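Local coordinates for protein SsfS6 (Streptomyces sp. SF2575, PDB 4FZR) that is a GT-B-fold protein of the erythromycin biosynthesis protein CIII-like family, with both of that family's domains, at residues A163-L168 with L177-D182. Sequence-based numbering, arbitrary orientation.
Sequences AGVGEL and LTDFPD
V165 faces the loop 177-182 from the last turn of helix 158-167, and its two methyl groups divide the work. CG1, anti to the backbone N (chi1 172°), reaches the polar side of the loop: it lies 4.1 Å from D179 OD1 and 4.2 Å from the carbonyl O of T178, distances that allow van der Waals contact and nothing stronger. CG2 turns to F180 and meets one side of its ring, 3.9 Å from CD2 and 4.0 Å from CE2, near the ring plane, so the methyl comes to the rim and not over a face. The V165 and F180 side chains run past each other in opposite directions. No hydrogen bond crosses between the two segments, which bury 180 Å² between them, with V165 and F180 contributing most. In the N-terminal Rossmann-like domain of this GT-B protein, the contact joins the end of helix 158-167 to the loop leading from helix 169-173 into strand 185-188 of the parallel sheet. L172, within the intervening helix, touches both V165 and F180, while P137 and L138 of helix 135-143 also pack against the F180 side chain. L168 then leaves helical geometry and sits at the N-cap position of the next helix. With CG beside its backbone N (chi1 -72°), the side chain brings CD1 to the far end of the F180 ring in the ring plane, 3.7 Å from CZ, with CE2 at 4.1 Å; the same leucine side chain packs on V108 and L109 of helix 93-122.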
# COMPACT_ATOMS: atom_id res chain seq x y z
N ALA A 163 13.68 25.62 15.99
CA ALA A 163 13.53 26.86 15.23
C ALA A 163 12.12 26.91 14.65
O ALA A 163 11.54 27.99 14.50
CB ALA A 163 14.57 26.94 14.13
N GLY A 164 11.57 25.74 14.33
CA GLY A 164 10.22 25.65 13.79
C GLY A 164 9.17 25.95 14.84
O GLY A 164 8.22 26.69 14.57
N VAL A 165 9.33 25.37 16.02
CA VAL A 165 8.41 25.64 17.13
C VAL A 165 8.41 27.13 17.44
O VAL A 165 7.35 27.72 17.66
CB VAL A 165 8.81 24.85 18.39
CG1 VAL A 165 7.96 25.30 19.58
CG2 VAL A 165 8.65 23.35 18.16
N GLY A 166 9.60 27.72 17.45
CA GLY A 166 9.74 29.15 17.66
C GLY A 166 8.89 29.97 16.71
O GLY A 166 8.10 30.81 17.13
N GLU A 167 9.05 29.71 15.41
CA GLU A 167 8.30 30.42 14.38
C GLU A 167 6.79 30.32 14.59
O GLU A 167 6.03 31.20 14.16
CB GLU A 167 8.68 29.88 13.00
CG GLU A 167 8.07 30.64 11.83
CD GLU A 167 8.79 31.94 11.53
OE1 GLU A 167 9.53 32.43 12.41
OE2 GLU A 167 8.61 32.47 10.41
N LEU A 168 6.35 29.26 15.26
CA LEU A 168 4.92 29.05 15.49
C LEU A 168 4.45 29.60 16.83
O LEU A 168 3.36 29.27 17.30
CB LEU A 168 4.60 27.55 15.41
CG LEU A 168 4.65 26.93 14.02
CD1 LEU A 168 4.41 25.43 14.12
CD2 LEU A 168 3.62 27.59 13.10
N LEU A 177 -0.35 27.85 24.90
CA LEU A 177 0.81 26.97 24.97
C LEU A 177 2.07 27.70 24.51
O LEU A 177 2.00 28.64 23.72
CB LEU A 177 0.60 25.74 24.09
CG LEU A 177 -0.59 24.84 24.43
CD1 LEU A 177 -0.98 24.01 23.21
CD2 LEU A 177 -0.28 23.94 25.61
N THR A 178 3.22 27.26 25.00
CA THR A 178 4.50 27.79 24.54
C THR A 178 5.26 26.73 23.74
O THR A 178 6.22 27.04 23.04
CB THR A 178 5.37 28.26 25.73
OG1 THR A 178 5.88 27.12 26.43
CG2 THR A 178 4.55 29.13 26.68
N ASP A 179 4.81 25.49 23.85
CA ASP A 179 5.42 24.37 23.15
C ASP A 179 4.33 23.38 22.77
O ASP A 179 3.19 23.51 23.21
CB ASP A 179 6.45 23.69 24.06
CG ASP A 179 7.42 22.81 23.29
OD1 ASP A 179 7.05 22.28 22.22
OD2 ASP A 179 8.57 22.64 23.76
N PHE A 180 4.68 22.39 21.95
CA PHE A 180 3.74 21.33 21.61
C PHE A 180 3.71 20.29 22.71
O PHE A 180 4.75 19.97 23.29
CB PHE A 180 4.14 20.66 20.30
CG PHE A 180 3.94 21.52 19.09
CD1 PHE A 180 2.67 21.88 18.69
CD2 PHE A 180 5.02 21.95 18.35
CE1 PHE A 180 2.48 22.67 17.57
CE2 PHE A 180 4.84 22.74 17.23
CZ PHE A 180 3.57 23.10 16.84
N PRO A 181 2.52 19.76 23.01
CA PRO A 181 2.46 18.65 23.96
C PRO A 181 3.29 17.48 23.43
O PRO A 181 3.39 17.31 22.21
CB PRO A 181 0.97 18.30 24.02
CG PRO A 181 0.35 18.94 22.81
CD PRO A 181 1.19 20.14 22.50
N ASP A 182 3.89 16.71 24.32
CA ASP A 182 4.77 15.64 23.90
C ASP A 182 4.05 14.57 23.09
O ASP A 182 2.86 14.33 23.29
CB ASP A 182 5.46 15.00 25.10
CG ASP A 182 6.57 15.86 25.65
OD1 ASP A 182 6.53 17.09 25.43
OD2 ASP A 182 7.49 15.31 26.29